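Local coordinates for flagellar hook protein FlgE (Caulobacter crescentus CB15, PDB 5AY6) that forms the bacterial flagellar hook, the flexible universal joint thought to pass motor torque to the filament, here as a 32 kDa fragment, at residues 44-56 with 67-79. Residues are numbered along the deposited sequence; the frame is centred on the assembly and turned at random.
Sequences NSHNYDVVYSSTG and YLVDIKENGVIVA
Glu73 sends CG anti to its own nitrogen (chi1 -175°), and the extended chain carries the carboxylate across to His46, whose CG, beside the backbone N, turns ND1 toward it. Glu73 OE2 lies in the imidazole plane and accepts from His46 ND1 (2.8 Å) on its syn side, the N-H coming in 30° out of a carboxylate plane turned 56° from the ring. On the imidazole's far nitrogen Asp40 is the partner, likely favouring a protonated ring. Tyr48 OH sits over the centre of one His46 face, and water joins it to Glu73 OE1; a second water links OE2 to Asn47 N at 2.9 and 2.7 Å. Shortened to an alanine here, the Glu73 side chain would probably leave His46 ND1 without its acceptor and both waters without a carboxylate to bind. Ile71 CG2 makes an off-centre CH-pi contact with Tyr48, 4.2 Å from the ring centroid, while Val78 CG2 touches CE1. Along the same face, Val50 CG1 packs on Ile71 CD1 and Tyr52 CD1 on Val69 CG2 (3.7 Å). On the other face, one water ties Val51 O, Ser53 OG and Asp70 OD2 together; Ser53 OG also bonds Ser24, and Asp70 OD1 bonds Thr80. Paired backbone bonds at Asp49–Lys72, Val51–Asp70 and Ser53–Leu68 hold the register of a beta hairpin, the second and third strands of the five-stranded antiparallel meander in the FlgE third-domain family region.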
loop_
_atom_site.group_PDB
_atom_site.type_symbol
_atom_site.label_atom_id
_atom_site.label_comp_id
_atom_site.label_asym_id
_atom_site.label_seq_id
_atom_site.Cartn_x
_atom_site.Cartn_y
_atom_site.Cartn_z
ATOM N N ASN A 44 -13.545 21.699 26.433
ATOM C CA ASN A 44 -13.373 22.486 25.218
ATOM C C ASN A 44 -13.884 21.732 23.995
ATOM O O ASN A 44 -13.645 20.531 23.861
ATOM C CB ASN A 44 -11.904 22.866 25.030
ATOM C CG ASN A 44 -11.375 23.715 26.169
ATOM O OD1 ASN A 44 -12.085 24.568 26.703
ATOM N ND2 ASN A 44 -10.126 23.478 26.554
ATOM N N SER A 45 -14.588 22.434 23.109
ATOM C CA SER A 45 -15.155 21.807 21.915
ATOM C C SER A 45 -14.268 22.021 20.694
ATOM O O SER A 45 -13.619 23.058 20.559
ATOM C CB SER A 45 -16.552 22.354 21.626
ATOM O OG SER A 45 -16.466 23.513 20.816
ATOM N N HIS A 46 -14.255 21.036 19.800
ATOM C CA HIS A 46 -13.455 21.115 18.583
ATOM C C HIS A 46 -14.227 20.635 17.361
ATOM O O HIS A 46 -15.206 19.901 17.477
ATOM C CB HIS A 46 -12.179 20.276 18.706
ATOM C CG HIS A 46 -11.447 20.447 20.001
ATOM N ND1 HIS A 46 -10.300 21.190 20.110
ATOM C CD2 HIS A 46 -11.696 19.944 21.238
ATOM C CE1 HIS A 46 -9.867 21.153 21.365
ATOM N NE2 HIS A 46 -10.700 20.405 22.062
ATOM N N ASN A 47 -13.765 21.054 16.189
ATOM C CA ASN A 47 -14.133 20.402 14.942
ATOM C C ASN A 47 -12.904 19.671 14.419
ATOM O O ASN A 47 -11.822 20.256 14.317
ATOM C CB ASN A 47 -14.643 21.407 13.909
ATOM C CG ASN A 47 -15.904 22.121 14.357
ATOM O OD1 ASN A 47 -16.685 21.596 15.150
ATOM N ND2 ASN A 47 -16.105 23.329 13.849
ATOM N N TYR A 48 -13.064 18.393 14.104
ATOM C CA TYR A 48 -11.934 17.571 13.690
ATOM C C TYR A 48 -12.128 16.966 12.310
ATOM O O TYR A 48 -13.246 16.639 11.916
ATOM C CB TYR A 48 -11.691 16.435 14.690
ATOM C CG TYR A 48 -11.090 16.845 16.012
ATOM C CD1 TYR A 48 -9.834 17.434 16.074
ATOM C CD2 TYR A 48 -11.762 16.606 17.205
ATOM C CE1 TYR A 48 -9.275 17.795 17.282
ATOM C CE2 TYR A 48 -11.210 16.962 18.417
ATOM C CZ TYR A 48 -9.968 17.557 18.449
ATOM O OH TYR A 48 -9.414 17.915 19.655
ATOM N N ASP A 49 -11.029 16.807 11.585
ATOM C CA ASP A 49 -11.018 15.953 10.407
ATOM C C ASP A 49 -10.448 14.605 10.814
ATOM O O ASP A 49 -9.478 14.536 11.573
ATOM C CB ASP A 49 -10.200 16.570 9.271
ATOM C CG ASP A 49 -10.972 17.629 8.503
ATOM O OD1 ASP A 49 -12.216 17.541 8.456
ATOM O OD2 ASP A 49 -10.329 18.543 7.944
ATOM N N VAL A 50 -11.066 13.534 10.335
ATOM C CA VAL A 50 -10.571 12.198 10.621
ATOM C C VAL A 50 -10.138 11.537 9.323
ATOM O O VAL A 50 -10.928 11.399 8.390
ATOM C CB VAL A 50 -11.630 11.335 11.325
ATOM C CG1 VAL A 50 -11.033 9.985 11.730
ATOM C CG2 VAL A 50 -12.180 12.063 12.540
ATOM N N VAL A 51 -8.875 11.140 9.260
ATOM C CA VAL A 51 -8.336 10.546 8.049
ATOM C C VAL A 51 -7.828 9.138 8.322
ATOM O O VAL A 51 -6.860 8.954 9.062
ATOM C CB VAL A 51 -7.184 11.396 7.462
ATOM C CG1 VAL A 51 -6.698 10.806 6.143
ATOM C CG2 VAL A 51 -7.622 12.846 7.275
ATOM N N TYR A 52 -8.499 8.149 7.737
ATOM C CA TYR A 52 -8.015 6.776 7.742
ATOM C C TYR A 52 -7.098 6.568 6.549
ATOM O O TYR A 52 -7.437 6.967 5.438
ATOM C CB TYR A 52 -9.164 5.774 7.668
ATOM C CG TYR A 52 -10.124 5.786 8.833
ATOM C CD1 TYR A 52 -9.829 5.108 10.009
ATOM C CD2 TYR A 52 -11.345 6.439 8.741
ATOM C CE1 TYR A 52 -10.718 5.098 11.072
ATOM C CE2 TYR A 52 -12.240 6.434 9.797
ATOM C CZ TYR A 52 -11.921 5.764 10.958
ATOM O OH TYR A 52 -12.810 5.760 12.007
ATOM N N SER A 53 -5.949 5.941 6.775
ATOM C CA SER A 53 -5.033 5.630 5.682
ATOM C C SER A 53 -4.712 4.143 5.613
ATOM O O SER A 53 -4.605 3.468 6.637
ATOM C CB SER A 53 -3.738 6.431 5.817
ATOM O OG SER A 53 -3.977 7.806 5.585
ATOM N N SER A 54 -4.555 3.643 4.395
ATOM C CA SER A 54 -4.118 2.274 4.179
ATOM C C SER A 54 -2.662 2.097 4.621
ATOM O O SER A 54 -1.822 2.963 4.388
ATOM C CB SER A 54 -4.285 1.892 2.707
ATOM O OG SER A 54 -3.497 0.763 2.382
ATOM N N THR A 55 -2.378 0.975 5.271
ATOM C CA THR A 55 -1.027 0.660 5.719
ATOM C C THR A 55 -0.130 0.202 4.584
ATOM O O THR A 55 1.089 0.147 4.737
ATOM C CB THR A 55 -1.037 -0.452 6.769
ATOM O OG1 THR A 55 -1.666 -1.610 6.206
ATOM C CG2 THR A 55 -1.792 -0.013 8.013
ATOM N N GLY A 56 -0.733 -0.163 3.455
ATOM C CA GLY A 56 0.024 -0.708 2.342
ATOM C C GLY A 56 0.472 -2.135 2.607
ATOM O O GLY A 56 1.269 -2.697 1.859
ATOM N N TYR A 67 -5.474 -0.124 10.184
ATOM C CA TYR A 67 -5.515 1.115 9.417
ATOM C C TYR A 67 -4.740 2.211 10.149
ATOM O O TYR A 67 -4.652 2.202 11.378
ATOM C CB TYR A 67 -6.964 1.566 9.187
ATOM C CG TYR A 67 -7.875 0.508 8.593
ATOM C CD1 TYR A 67 -7.878 0.252 7.225
ATOM C CD2 TYR A 67 -8.749 -0.218 9.398
ATOM C CE1 TYR A 67 -8.715 -0.711 6.676
ATOM C CE2 TYR A 67 -9.594 -1.184 8.852
ATOM C CZ TYR A 67 -9.571 -1.424 7.493
ATOM O OH TYR A 67 -10.405 -2.379 6.945
ATOM N N LEU A 68 -4.178 3.155 9.400
ATOM C CA LEU A 68 -3.559 4.325 10.016
ATOM C C LEU A 68 -4.625 5.392 10.224
ATOM O O LEU A 68 -5.559 5.496 9.428
ATOM C CB LEU A 68 -2.424 4.877 9.150
ATOM C CG LEU A 68 -1.296 3.913 8.781
ATOM C CD1 LEU A 68 -0.200 4.644 8.015
ATOM C CD2 LEU A 68 -0.735 3.256 10.034
ATOM N N VAL A 69 -4.485 6.179 11.289
ATOM C CA VAL A 69 -5.436 7.248 11.580
ATOM C C VAL A 69 -4.739 8.563 11.910
ATOM O O VAL A 69 -3.818 8.598 12.730
ATOM C CB VAL A 69 -6.356 6.884 12.766
ATOM C CG1 VAL A 69 -7.288 8.046 13.093
ATOM C CG2 VAL A 69 -7.155 5.630 12.470
ATOM N N ASP A 70 -5.184 9.641 11.266
ATOM C CA ASP A 70 -4.771 10.993 11.636
ATOM C C ASP A 70 -5.980 11.792 12.108
ATOM O O ASP A 70 -7.034 11.771 11.467
ATOM C CB ASP A 70 -4.109 11.721 10.463
ATOM C CG ASP A 70 -2.766 11.129 10.083
ATOM O OD1 ASP A 70 -1.933 10.897 10.988
ATOM O OD2 ASP A 70 -2.548 10.901 8.876
ATOM N N ILE A 71 -5.831 12.489 13.230
ATOM C CA ILE A 71 -6.859 13.424 13.683
ATOM C C ILE A 71 -6.351 14.846 13.478
ATOM O O ILE A 71 -5.299 15.223 14.005
ATOM C CB ILE A 71 -7.228 13.221 15.160
ATOM C CG1 ILE A 71 -7.449 11.736 15.461
ATOM C CG2 ILE A 71 -8.468 14.037 15.505
ATOM C CD1 ILE A 71 -8.589 11.127 14.692
ATOM N N LYS A 72 -7.091 15.630 12.704
ATOM C CA LYS A 72 -6.626 16.958 12.332
ATOM C C LYS A 72 -7.569 18.058 12.807
ATOM O O LYS A 72 -8.791 17.889 12.826
ATOM C CB LYS A 72 -6.440 17.049 10.817
ATOM C CG LYS A 72 -5.415 16.070 10.258
ATOM C CD LYS A 72 -5.135 16.347 8.789
ATOM C CE LYS A 72 -4.102 15.386 8.225
ATOM N NZ LYS A 72 -3.737 15.732 6.820
ATOM N N GLU A 73 -6.981 19.183 13.199
ATOM C CA GLU A 73 -7.735 20.368 13.580
ATOM C C GLU A 73 -7.161 21.569 12.839
ATOM O O GLU A 73 -5.982 21.893 12.993
ATOM C CB GLU A 73 -7.686 20.583 15.091
ATOM C CG GLU A 73 -8.540 21.743 15.585
ATOM C CD GLU A 73 -8.556 21.845 17.100
ATOM O OE1 GLU A 73 -7.528 21.512 17.733
ATOM O OE2 GLU A 73 -9.598 22.257 17.656
ATOM N N ASN A 74 -7.996 22.209 12.025
ATOM C CA ASN A 74 -7.551 23.290 11.146
ATOM C C ASN A 74 -6.351 22.882 10.289
ATOM O O ASN A 74 -5.431 23.672 10.078
ATOM C CB ASN A 74 -7.208 24.534 11.963
ATOM C CG ASN A 74 -8.335 24.949 12.879
ATOM O OD1 ASN A 74 -9.510 24.820 12.531
ATOM N ND2 ASN A 74 -7.986 25.447 14.061
ATOM N N GLY A 75 -6.362 21.640 9.813
ATOM C CA GLY A 75 -5.312 21.147 8.943
ATOM C C GLY A 75 -4.037 20.751 9.665
ATOM O O GLY A 75 -3.026 20.460 9.027
ATOM N N VAL A 76 -4.080 20.739 10.994
ATOM C CA VAL A 76 -2.920 20.349 11.794
ATOM C C VAL A 76 -3.181 19.041 12.543
ATOM O O VAL A 76 -4.196 18.895 13.219
ATOM C CB VAL A 76 -2.536 21.450 12.803
ATOM C CG1 VAL A 76 -1.483 20.943 13.782
ATOM C CG2 VAL A 76 -2.037 22.688 12.065
ATOM N N ILE A 77 -2.263 18.089 12.413
ATOM C CA ILE A 77 -2.408 16.805 13.090
ATOM C C ILE A 77 -2.214 16.968 14.594
ATOM O O ILE A 77 -1.138 17.352 15.048
ATOM C CB ILE A 77 -1.410 15.768 12.539
ATOM C CG1 ILE A 77 -1.665 15.534 11.048
ATOM C CG2 ILE A 77 -1.495 14.465 13.319
ATOM C CD1 ILE A 77 -0.637 14.650 10.381
ATOM N N VAL A 78 -3.261 16.698 15.369
ATOM C CA VAL A 78 -3.153 16.780 16.823
ATOM C C VAL A 78 -2.980 15.396 17.451
ATOM O O VAL A 78 -2.523 15.278 18.583
ATOM C CB VAL A 78 -4.384 17.466 17.453
ATOM C CG1 VAL A 78 -4.557 18.863 16.883
ATOM C CG2 VAL A 78 -5.635 16.642 17.229
ATOM N N ALA A 79 -3.346 14.354 16.707
ATOM C CA ALA A 79 -3.245 12.984 17.202
ATOM C C ALA A 79 -3.145 12.003 16.042
ATOM O O ALA A 79 -3.716 12.230 14.974
ATOM C CB ALA A 79 -4.435 12.642 18.085
HETATM O O HOH W 1 -11.967 23.124 16.295
HETATM O O HOH W 2 -10.747 21.209 12.003
HETATM O O HOH W 3 -7.283 19.412 19.493
HETATM O O HOH W 4 -8.464 20.011 10.235
HETATM O O HOH W 5 -4.170 8.748 8.176
#